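Local coordinates for NAD(P)H-flavin oxidoreductase (Staphylococcus epidermidis ATCC 12228, PDB 3GBH), which probably catalyses NAD(P)H-dependent redox reactions by means of bound flavin mononucleotide, in the manner of nitroreductases, at residues B[5-10]-B[35-40]; B[26-31]-B[157-162]; B[92-97]-B[125-130]. All blocks are in the same frame, centred on the assembly; numbering follows the deposited sequence.

Interaction 1. Residues B[5-10]-B[35-40]; sequences LTRIND and MDEIIT
A long surface ion pair between R7 and E37 bridges the N-terminal loop just before helix 11-17 and helix 32-42. The two backbones stand well apart, R7 CA and I38 CA being 12.3 Å from each other, so a contact needs two long side chains. R7 turns its CG away from its carbonyl carbon (chi1 -53°), bends once at chi2 and then runs straight. E37, extended beyond CG, comes from the helix to meet it, and the two side chains cross at about a right angle. OE1 of E37 lies at the edge of the guanidinium, near its plane, 3.7 Å from NH1 and 3.8 Å from NH2 of R7. The carboxylate plane is turned 46° from that of the guanidinium, and no hydrogen bond forms between them.

The stronger partner of R7 is E34, about one turn earlier on the same helix, whose OE1 forms a salt bridge with NH2; arginine suits the place because one flat cation can serve both acids. H157 touches R7 and E37 alike.

Helix 32-42 is amphipathic here. I38 and I39 are branched apolar residues buried in the core, whereas D36 binds R210 of the second subunit and T40 lies at the surface. T40 returns its hydroxyl to its own helix, T40 OG1 donating to D36 O at 2.7 Å from above the carbonyl plane, 36° out of it; D36 O also accepts the routine helical bond from T40 N.

With only 55 Å² buried and a solvent-exposed arginine, the R7–E37 attraction is probably modest and largely screened. It would supplement the E34 pairing, and the adjacent acids would tend to keep the guanidinium near this face of the helix.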
loop_
_atom_site.group_PDB
_atom_site.type_symbol
_atom_site.label_atom_id
_atom_site.label_comp_id
_atom_site.label_asym_id
_atom_site.label_seq_id
_atom_site.Cartn_x
_atom_site.Cartn_y
_atom_site.Cartn_z
ATOM N N LEU B 5 -28.707 9.324 -15.458
ATOM C CA LEU B 5 -28.700 8.320 -14.388
ATOM C C LEU B 5 -27.618 8.599 -13.335
ATOM O O LEU B 5 -26.768 9.499 -13.531
ATOM C CB LEU B 5 -28.468 6.946 -14.997
ATOM C CG LEU B 5 -29.432 6.565 -16.118
ATOM C CD1 LEU B 5 -29.098 5.160 -16.648
ATOM C CD2 LEU B 5 -30.879 6.659 -15.629
ATOM N N THR B 6 -27.650 7.812 -12.245
ATOM C CA THR B 6 -26.658 7.907 -11.148
ATOM C C THR B 6 -25.221 7.483 -11.500
ATOM O O THR B 6 -24.917 6.314 -11.752
ATOM C CB THR B 6 -27.100 7.118 -9.916
ATOM O OG1 THR B 6 -28.305 7.705 -9.404
ATOM C CG2 THR B 6 -26.038 7.179 -8.830
ATOM N N ARG B 7 -24.334 8.461 -11.436
ATOM C CA ARG B 7 -22.946 8.289 -11.816
ATOM C C ARG B 7 -22.133 7.487 -10.784
ATOM O O ARG B 7 -22.485 7.432 -9.609
ATOM C CB ARG B 7 -22.353 9.675 -12.052
ATOM C CG ARG B 7 -23.189 10.524 -13.042
ATOM C CD ARG B 7 -22.347 11.056 -14.214
ATOM N NE ARG B 7 -23.167 11.854 -15.149
ATOM C CZ ARG B 7 -22.688 12.572 -16.176
ATOM N NH1 ARG B 7 -21.376 12.621 -16.432
ATOM N NH2 ARG B 7 -23.529 13.257 -16.955
ATOM N N ILE B 8 -21.079 6.816 -11.238
ATOM C CA ILE B 8 -20.178 6.105 -10.344
ATOM C C ILE B 8 -18.839 6.818 -10.539
ATOM O O ILE B 8 -18.288 6.732 -11.623
ATOM C CB ILE B 8 -20.056 4.600 -10.685
ATOM C CG1 ILE B 8 -21.418 3.899 -10.614
ATOM C CG2 ILE B 8 -19.128 3.920 -9.711
ATOM C CD1 ILE B 8 -21.393 2.456 -11.133
ATOM N N ASN B 9 -18.374 7.570 -9.527
ATOM C CA ASN B 9 -17.132 8.337 -9.647
ATOM C C ASN B 9 -15.870 7.609 -9.163
ATOM O O ASN B 9 -14.756 8.033 -9.480
ATOM C CB ASN B 9 -17.259 9.669 -8.895
ATOM C CG ASN B 9 -18.280 10.599 -9.534
ATOM O OD1 ASN B 9 -18.439 10.609 -10.756
ATOM N ND2 ASN B 9 -18.953 11.375 -8.731
ATOM N N ASP B 10 -16.039 6.531 -8.407
ATOM C CA ASP B 10 -14.906 5.803 -7.865
ATOM C C ASP B 10 -14.371 4.796 -8.873
ATOM O O ASP B 10 -15.079 3.881 -9.286
ATOM C CB ASP B 10 -15.265 5.073 -6.577
ATOM C CG ASP B 10 -14.094 4.274 -6.033
ATOM O OD1 ASP B 10 -13.233 4.854 -5.357
ATOM O OD2 ASP B 10 -14.005 3.079 -6.345
HETATM N N MSE B 35 -24.206 10.702 -24.826
HETATM C CA MSE B 35 -23.467 9.786 -25.711
HETATM C C MSE B 35 -22.170 10.420 -26.233
HETATM O O MSE B 35 -21.133 9.751 -26.364
HETATM C CB MSE B 35 -24.343 9.404 -26.909
HETATM C CG MSE B 35 -23.701 8.348 -27.815
HETATM SE SE MSE B 35 -23.568 6.625 -26.919
HETATM C CE MSE B 35 -25.418 6.086 -27.044
ATOM N N ASP B 36 -22.248 11.700 -26.583
ATOM C CA ASP B 36 -21.075 12.430 -27.047
ATOM C C ASP B 36 -19.994 12.596 -25.958
ATOM O O ASP B 36 -18.818 12.507 -26.257
ATOM C CB ASP B 36 -21.480 13.776 -27.637
ATOM C CG ASP B 36 -22.018 13.648 -29.060
ATOM O OD1 ASP B 36 -22.045 12.517 -29.591
ATOM O OD2 ASP B 36 -22.426 14.673 -29.619
ATOM N N GLU B 37 -20.401 12.830 -24.706
ATOM C CA GLU B 37 -19.458 12.856 -23.580
ATOM C C GLU B 37 -18.758 11.523 -23.428
ATOM O O GLU B 37 -17.531 11.455 -23.310
ATOM C CB GLU B 37 -20.163 13.174 -22.257
ATOM C CG GLU B 37 -20.591 14.582 -22.089
ATOM C CD GLU B 37 -21.364 14.806 -20.759
ATOM O OE1 GLU B 37 -21.216 13.953 -19.847
ATOM O OE2 GLU B 37 -22.103 15.814 -20.627
ATOM N N ILE B 38 -19.541 10.448 -23.459
ATOM C CA ILE B 38 -19.001 9.098 -23.425
ATOM C C ILE B 38 -17.995 8.840 -24.542
ATOM O O ILE B 38 -16.905 8.349 -24.296
ATOM C CB ILE B 38 -20.145 8.053 -23.457
ATOM C CG1 ILE B 38 -20.965 8.129 -22.151
ATOM C CG2 ILE B 38 -19.596 6.662 -23.705
ATOM C CD1 ILE B 38 -22.317 7.348 -22.209
ATOM N N ILE B 39 -18.339 9.175 -25.774
ATOM C CA ILE B 39 -17.415 8.942 -26.897
ATOM C C ILE B 39 -16.188 9.863 -26.832
ATOM O O ILE B 39 -15.065 9.453 -27.133
ATOM C CB ILE B 39 -18.152 9.079 -28.237
ATOM C CG1 ILE B 39 -19.181 7.939 -28.367
ATOM C CG2 ILE B 39 -17.156 9.035 -29.432
ATOM C CD1 ILE B 39 -20.213 8.179 -29.484
ATOM N N THR B 40 -16.384 11.111 -26.442
ATOM C CA THR B 40 -15.263 12.017 -26.274
ATOM C C THR B 40 -14.197 11.401 -25.315
ATOM O O THR B 40 -13.020 11.363 -25.654
ATOM C CB THR B 40 -15.740 13.387 -25.776
ATOM O OG1 THR B 40 -16.615 13.973 -26.753
ATOM C CG2 THR B 40 -14.554 14.354 -25.508
#

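Interaction 2. Residues B[26-31]-B[157-162]. With FMN (flavin mononucleotide), chain H.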
loop_
_atom_site.group_PDB
_atom_site.type_symbol
_atom_site.label_atom_id
_atom_site.label_comp_id
_atom_site.label_asym_id
_atom_site.label_seq_id
_atom_site.Cartn_x
_atom_site.Cartn_y
_atom_site.Cartn_z
ATOM N N GLU B 26 -36.054 -0.795 -22.650
ATOM C CA GLU B 26 -36.412 -0.550 -24.035
ATOM C C GLU B 26 -36.962 0.855 -24.258
ATOM O O GLU B 26 -37.016 1.331 -25.394
ATOM C CB GLU B 26 -37.472 -1.581 -24.428
ATOM C CG GLU B 26 -37.494 -1.984 -25.879
ATOM C CD GLU B 26 -38.713 -2.833 -26.205
ATOM O OE1 GLU B 26 -39.211 -3.520 -25.287
ATOM O OE2 GLU B 26 -39.186 -2.790 -27.368
ATOM N N ASN B 27 -37.393 1.507 -23.182
ATOM C CA ASN B 27 -38.006 2.833 -23.265
ATOM C C ASN B 27 -37.084 3.954 -22.816
ATOM O O ASN B 27 -37.480 5.110 -22.790
ATOM C CB ASN B 27 -39.251 2.853 -22.414
ATOM C CG ASN B 27 -40.286 1.871 -22.898
ATOM O OD1 ASN B 27 -40.658 0.949 -22.172
ATOM N ND2 ASN B 27 -40.744 2.044 -24.139
ATOM N N TYR B 28 -35.857 3.607 -22.443
ATOM C CA TYR B 28 -34.876 4.592 -22.058
ATOM C C TYR B 28 -33.972 4.867 -23.249
ATOM O O TYR B 28 -33.400 3.934 -23.819
ATOM C CB TYR B 28 -34.029 4.088 -20.887
ATOM C CG TYR B 28 -33.065 5.128 -20.482
ATOM C CD1 TYR B 28 -31.819 5.190 -21.063
ATOM C CD2 TYR B 28 -33.426 6.114 -19.581
ATOM C CE1 TYR B 28 -30.942 6.197 -20.749
ATOM C CE2 TYR B 28 -32.544 7.129 -19.243
ATOM C CZ TYR B 28 -31.299 7.165 -19.840
ATOM O OH TYR B 28 -30.381 8.151 -19.553
ATOM N N LYS B 29 -33.832 6.140 -23.617
ATOM C CA LYS B 29 -32.904 6.527 -24.659
ATOM C C LYS B 29 -31.889 7.537 -24.104
ATOM O O LYS B 29 -32.230 8.437 -23.320
ATOM C CB LYS B 29 -33.639 7.087 -25.875
ATOM C CG LYS B 29 -34.672 6.130 -26.526
ATOM C CD LYS B 29 -34.066 4.814 -27.072
ATOM C CE LYS B 29 -35.155 3.766 -27.399
ATOM N NZ LYS B 29 -34.584 2.420 -27.699
ATOM N N ILE B 30 -30.642 7.353 -24.495
ATOM C CA ILE B 30 -29.521 8.156 -24.016
ATOM C C ILE B 30 -29.494 9.491 -24.747
ATOM O O ILE B 30 -29.445 9.515 -25.963
ATOM C CB ILE B 30 -28.205 7.407 -24.224
ATOM C CG1 ILE B 30 -28.201 6.112 -23.378
ATOM C CG2 ILE B 30 -27.018 8.289 -23.859
ATOM C CD1 ILE B 30 -27.026 5.207 -23.646
ATOM N N PRO B 31 -29.509 10.615 -24.015
ATOM C CA PRO B 31 -29.466 11.903 -24.728
ATOM C C PRO B 31 -28.178 12.063 -25.524
ATOM O O PRO B 31 -27.153 11.527 -25.126
ATOM C CB PRO B 31 -29.554 12.945 -23.595
ATOM C CG PRO B 31 -30.000 12.179 -22.375
ATOM C CD PRO B 31 -29.517 10.787 -22.554
ATOM N N HIS B 157 -21.095 6.683 -16.131
ATOM C CA HIS B 157 -22.311 7.486 -16.359
ATOM C C HIS B 157 -23.578 6.807 -15.895
ATOM O O HIS B 157 -24.656 7.399 -15.969
ATOM C CB HIS B 157 -22.463 7.819 -17.844
ATOM C CG HIS B 157 -21.575 8.920 -18.304
ATOM N ND1 HIS B 157 -22.069 10.119 -18.778
ATOM C CD2 HIS B 157 -20.227 8.993 -18.399
ATOM C CE1 HIS B 157 -21.054 10.892 -19.129
ATOM N NE2 HIS B 157 -19.929 10.231 -18.912
ATOM N N GLY B 158 -23.470 5.576 -15.430
ATOM C CA GLY B 158 -24.631 4.877 -14.850
ATOM C C GLY B 158 -25.265 3.899 -15.850
ATOM O O GLY B 158 -26.265 3.257 -15.551
ATOM N N TYR B 159 -24.657 3.777 -17.020
ATOM C CA TYR B 159 -25.153 2.879 -18.081
ATOM C C TYR B 159 -24.465 1.523 -17.987
ATOM O O TYR B 159 -23.521 1.349 -17.205
ATOM C CB TYR B 159 -24.929 3.507 -19.467
ATOM C CG TYR B 159 -25.668 4.794 -19.618
ATOM C CD1 TYR B 159 -27.033 4.841 -19.416
ATOM C CD2 TYR B 159 -25.014 5.975 -19.934
ATOM C CE1 TYR B 159 -27.731 6.016 -19.518
ATOM C CE2 TYR B 159 -25.712 7.173 -20.048
ATOM C CZ TYR B 159 -27.080 7.187 -19.847
ATOM O OH TYR B 159 -27.833 8.365 -19.936
ATOM N N ASP B 160 -24.970 0.558 -18.741
ATOM C CA ASP B 160 -24.333 -0.729 -18.878
ATOM C C ASP B 160 -24.168 -1.071 -20.331
ATOM O O ASP B 160 -24.816 -0.475 -21.193
ATOM C CB ASP B 160 -25.124 -1.790 -18.148
ATOM C CG ASP B 160 -24.891 -1.730 -16.639
ATOM O OD1 ASP B 160 -23.797 -2.177 -16.202
ATOM O OD2 ASP B 160 -25.771 -1.214 -15.904
ATOM N N THR B 161 -23.285 -2.023 -20.594
ATOM C CA THR B 161 -22.964 -2.451 -21.935
ATOM C C THR B 161 -22.846 -3.966 -22.042
ATOM O O THR B 161 -22.782 -4.673 -21.024
ATOM C CB THR B 161 -21.633 -1.855 -22.419
ATOM O OG1 THR B 161 -20.587 -2.239 -21.525
ATOM C CG2 THR B 161 -21.732 -0.326 -22.551
ATOM N N ASN B 162 -22.792 -4.424 -23.285
ATOM C CA ASN B 162 -22.527 -5.839 -23.627
ATOM C C ASN B 162 -21.712 -5.829 -24.897
ATOM O O ASN B 162 -22.223 -5.433 -25.973
ATOM C CB ASN B 162 -23.831 -6.616 -23.816
ATOM C CG ASN B 162 -23.635 -8.102 -24.207
ATOM O OD1 ASN B 162 -24.531 -8.681 -24.786
ATOM N ND2 ASN B 162 -22.495 -8.712 -23.866
HETATM N N1 FMN H . -21.965 -11.730 -25.260
HETATM C C2 FMN H . -23.126 -12.034 -25.956
HETATM O O2 FMN H . -24.205 -12.183 -25.373
HETATM N N3 FMN H . -23.067 -12.192 -27.315
HETATM C C4 FMN H . -21.863 -12.033 -28.007
HETATM O O4 FMN H . -21.846 -12.189 -29.242
HETATM C C4A FMN H . -20.703 -11.747 -27.305
HETATM N N5 FMN H . -19.481 -11.619 -27.942
HETATM C C5A FMN H . -18.422 -11.014 -27.298
HETATM C C6 FMN H . -17.306 -10.551 -28.016
HETATM C C7 FMN H . -16.253 -9.942 -27.368
HETATM C C7M FMN H . -15.063 -9.456 -28.150
HETATM C C8 FMN H . -16.289 -9.804 -25.976
HETATM C C8M FMN H . -15.185 -9.149 -25.204
HETATM C C9 FMN H . -17.384 -10.263 -25.268
HETATM C C9A FMN H . -18.474 -10.865 -25.905
HETATM N N10 FMN H . -19.598 -11.315 -25.196
HETATM C C10 FMN H . -20.760 -11.603 -25.913
HETATM C "C1'" FMN H . -19.712 -11.093 -23.702
HETATM C "C2'" FMN H . -18.834 -12.140 -23.014
HETATM O "O2'" FMN H . -19.477 -13.403 -22.993
HETATM C "C3'" FMN H . -18.512 -11.666 -21.592
HETATM O "O3'" FMN H . -17.723 -10.506 -21.668
HETATM C "C4'" FMN H . -17.802 -12.710 -20.730
HETATM O "O4'" FMN H . -18.678 -13.818 -20.523
HETATM C "C5'" FMN H . -17.386 -12.095 -19.396
HETATM O "O5'" FMN H . -18.534 -11.645 -18.686
HETATM P P FMN H . -18.649 -10.118 -18.231
HETATM O O1P FMN H . -19.928 -9.910 -17.473
HETATM O O2P FMN H . -18.553 -9.268 -19.464
HETATM O O3P FMN H . -17.482 -9.758 -17.342
#
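Y28 and I30 pack on Y159 where helix 132-156 ends in a Schellman motif and the chain turns into strand 160-164, an edge strand of the antiparallel sheet within this chain. G158 supplies the positive phi of that motif, and glycine suits it because a CB would press on the preceding carbonyl O.

The apolar contacts are buried. I30 lays its CD1 over the centre of the Y159 ring, 4.0 Å from the centroid and 1° off the normal, a CH-pi contact. The tyrosines meet rim to rim, their ring centroids 5.8 Å apart and planes at 47°. Y28 reaches there with CG anti to its backbone N (chi1 -178°), and its CE1 comes within 3.4 Å of Y159 CE1.

Among polar groups, the carbonyl oxygen of H157 lies over the other face of the Y159 ring, toward the rim. Y28 OH and Y159 OH lie 2.6 Å apart, a hydrogen bond that either could donate and that is doubtful because Y28 OH is less surely placed.

Ligand contact comes at the far end of 157-162. N162, a flavin-pocket residue, accepts a bond from Q78 at OD1, and N162 ND2 comes to 3.4 Å from FMN N1.

Interaction 3. Residues B[92-97]-B[125-130]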
loop_
_atom_site.group_PDB
_atom_site.type_symbol
_atom_site.label_atom_id
_atom_site.label_comp_id
_atom_site.label_asym_id
_atom_site.label_seq_id
_atom_site.Cartn_x
_atom_site.Cartn_y
_atom_site.Cartn_z
ATOM N N LEU B 92 -8.966 0.920 -42.540
ATOM C CA LEU B 92 -7.699 0.370 -43.062
ATOM C C LEU B 92 -6.885 1.415 -43.826
ATOM O O LEU B 92 -5.710 1.168 -44.123
ATOM C CB LEU B 92 -7.974 -0.831 -43.997
ATOM C CG LEU B 92 -8.672 -2.047 -43.385
ATOM C CD1 LEU B 92 -9.011 -3.072 -44.489
ATOM C CD2 LEU B 92 -7.819 -2.679 -42.312
ATOM N N GLN B 93 -7.505 2.560 -44.144
ATOM C CA GLN B 93 -6.812 3.732 -44.726
ATOM C C GLN B 93 -6.787 4.915 -43.765
ATOM O O GLN B 93 -6.902 6.086 -44.156
ATOM C CB GLN B 93 -7.452 4.111 -46.052
ATOM C CG GLN B 93 -7.359 2.998 -47.090
ATOM C CD GLN B 93 -8.158 3.294 -48.323
ATOM O OE1 GLN B 93 -8.086 4.382 -48.861
ATOM N NE2 GLN B 93 -8.922 2.314 -48.790
ATOM N N ASN B 94 -6.565 4.600 -42.492
ATOM C CA ASN B 94 -6.621 5.566 -41.435
ATOM C C ASN B 94 -5.632 6.726 -41.590
ATOM O O ASN B 94 -5.841 7.805 -41.006
ATOM C CB ASN B 94 -6.424 4.873 -40.085
ATOM C CG ASN B 94 -5.191 4.003 -40.041
ATOM O OD1 ASN B 94 -4.092 4.523 -40.081
ATOM N ND2 ASN B 94 -5.365 2.654 -39.941
ATOM N N TYR B 95 -4.558 6.477 -42.346
ATOM C CA TYR B 95 -3.483 7.456 -42.586
ATOM C C TYR B 95 -3.968 8.605 -43.463
ATOM O O TYR B 95 -3.318 9.646 -43.560
ATOM C CB TYR B 95 -2.266 6.790 -43.244
ATOM C CG TYR B 95 -2.639 5.952 -44.445
ATOM C CD1 TYR B 95 -2.938 6.544 -45.658
ATOM C CD2 TYR B 95 -2.779 4.567 -44.332
ATOM C CE1 TYR B 95 -3.314 5.786 -46.732
ATOM C CE2 TYR B 95 -3.141 3.811 -45.394
ATOM C CZ TYR B 95 -3.428 4.416 -46.590
ATOM O OH TYR B 95 -3.809 3.637 -47.667
ATOM N N GLU B 96 -5.129 8.440 -44.087
ATOM C CA GLU B 96 -5.724 9.563 -44.810
ATOM C C GLU B 96 -6.053 10.741 -43.883
ATOM O O GLU B 96 -6.208 11.846 -44.367
ATOM C CB GLU B 96 -6.960 9.135 -45.624
ATOM C CG GLU B 96 -6.660 8.172 -46.764
ATOM C CD GLU B 96 -5.917 8.811 -47.931
ATOM O OE1 GLU B 96 -5.942 10.044 -48.046
ATOM O OE2 GLU B 96 -5.302 8.080 -48.727
ATOM N N LYS B 97 -6.160 10.512 -42.576
ATOM C CA LYS B 97 -6.371 11.599 -41.587
ATOM C C LYS B 97 -5.095 12.140 -40.934
ATOM O O LYS B 97 -5.153 12.999 -40.031
ATOM C CB LYS B 97 -7.359 11.133 -40.485
ATOM C CG LYS B 97 -8.812 10.908 -41.037
ATOM C CD LYS B 97 -9.825 10.878 -39.921
ATOM C CE LYS B 97 -11.235 10.522 -40.428
ATOM N NZ LYS B 97 -11.720 11.441 -41.463
ATOM N N PRO B 125 4.998 6.437 -45.258
ATOM C CA PRO B 125 5.481 5.281 -46.032
ATOM C C PRO B 125 5.331 3.948 -45.299
ATOM O O PRO B 125 5.121 2.914 -45.918
ATOM C CB PRO B 125 6.965 5.593 -46.247
ATOM C CG PRO B 125 7.074 7.086 -46.102
ATOM C CD PRO B 125 6.030 7.470 -45.092
ATOM N N TYR B 126 5.452 3.971 -43.991
ATOM C CA TYR B 126 5.325 2.748 -43.211
ATOM C C TYR B 126 3.876 2.246 -43.239
ATOM O O TYR B 126 3.628 1.100 -43.629
ATOM C CB TYR B 126 5.876 2.953 -41.794
ATOM C CG TYR B 126 5.488 1.888 -40.810
ATOM C CD1 TYR B 126 5.889 0.563 -40.971
ATOM C CD2 TYR B 126 4.725 2.214 -39.686
ATOM C CE1 TYR B 126 5.506 -0.411 -40.039
ATOM C CE2 TYR B 126 4.347 1.271 -38.781
ATOM C CZ TYR B 126 4.737 -0.038 -38.953
ATOM O OH TYR B 126 4.325 -0.950 -37.997
ATOM N N TYR B 127 2.927 3.116 -42.910
ATOM C CA TYR B 127 1.493 2.741 -42.875
ATOM C C TYR B 127 0.948 2.424 -44.263
ATOM O O TYR B 127 0.162 1.483 -44.422
ATOM C CB TYR B 127 0.643 3.846 -42.187
ATOM C CG TYR B 127 0.294 3.558 -40.717
ATOM C CD1 TYR B 127 1.201 2.935 -39.871
ATOM C CD2 TYR B 127 -0.954 3.912 -40.187
ATOM C CE1 TYR B 127 0.882 2.621 -38.554
ATOM C CE2 TYR B 127 -1.290 3.614 -38.864
ATOM C CZ TYR B 127 -0.347 2.978 -38.050
ATOM O OH TYR B 127 -0.660 2.659 -36.762
ATOM N N LYS B 128 1.358 3.185 -45.267
ATOM C CA LYS B 128 0.842 2.985 -46.619
ATOM C C LYS B 128 1.336 1.696 -47.241
ATOM O O LYS B 128 0.763 1.227 -48.216
ATOM C CB LYS B 128 1.230 4.148 -47.549
ATOM C CG LYS B 128 0.486 5.441 -47.264
ATOM C CD LYS B 128 0.942 6.541 -48.225
ATOM C CE LYS B 128 0.114 7.809 -48.088
ATOM N NZ LYS B 128 0.687 8.953 -48.911
ATOM N N ASN B 129 2.417 1.140 -46.709
ATOM C CA ASN B 129 2.969 -0.070 -47.274
ATOM C C ASN B 129 2.720 -1.348 -46.440
ATOM O O ASN B 129 3.163 -2.419 -46.833
ATOM C CB ASN B 129 4.445 0.144 -47.541
ATOM C CG ASN B 129 4.679 1.059 -48.705
ATOM O OD1 ASN B 129 4.548 0.642 -49.838
ATOM N ND2 ASN B 129 5.036 2.325 -48.434
ATOM N N LEU B 130 1.990 -1.239 -45.328
ATOM C CA LEU B 130 1.560 -2.399 -44.571
ATOM C C LEU B 130 0.611 -3.270 -45.379
ATOM O O LEU B 130 -0.232 -2.765 -46.109
ATOM C CB LEU B 130 0.820 -1.976 -43.280
ATOM C CG LEU B 130 1.655 -1.448 -42.123
ATOM C CD1 LEU B 130 0.741 -0.742 -41.094
ATOM C CD2 LEU B 130 2.412 -2.575 -41.469
#
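Y127 and K128, on helix 113-128, meet N94 and Y95 of the 3-10 turn that follows strand 84-91. The tight part is built on the two tyrosines. N94 OD1 lies in the plane of the Y127 ring, at its edge, 3.2 Å from Y127 CE2, with amide and ring planes 70° apart. With N94 CG between the backbone N and the carbonyl carbon (chi1 52°), OD1 faces that edge; ND2 bonds to D91 O. The hydroxyl of Y127 bonds to S48, a residue of a flavin pocket, so a tyrosine here can pack with its ring edge and still anchor its tip. The Y95 and Y127 side chains run past each other in opposite directions, Y95 CD2 4.1 Å from Y127 CB. K128 crosses Y95 at about a right angle, placing K128 CG over one face, 3.9 Å from the Y95 ring centroid, in a CH-pi contact.

Beyond CG the exposed K128 chain runs on along the loose, solvent side. Lysine suits this rim: its methylenes cover the ring while its ammonium extends past it, K128 NZ 6.1 Å from E96 OE2.

N94 OD1 is buried without a hydrogen-bond partner. The faintly positive C-H edge of Y127 probably offsets part of that cost, while any E96–K128 attraction should be weak.

Interactions 1 and 2 are neighbours, their centres 10 Å apart, and their segments alternate along the chain: 5-10, 26-31, 35-40, 157-162. They touch through L5 against Y159 and through H157 against both R7 and E37, joining the N-terminal loop, helix 32-42 and the turn out of helix 132-156. Interaction 3 lies across the chain's centre, about 32 Å from interaction 1 and 35 Å from interaction 2, centre to centre; its segments fall between 26-31 and 157-162 in sequence. Interactions 2 and 3 approach different flavin pockets, through N162 and through Y127's partner S48. One chain thus contributes to two flavin sites, consistent with the dimer-interface sites of nitroreductases.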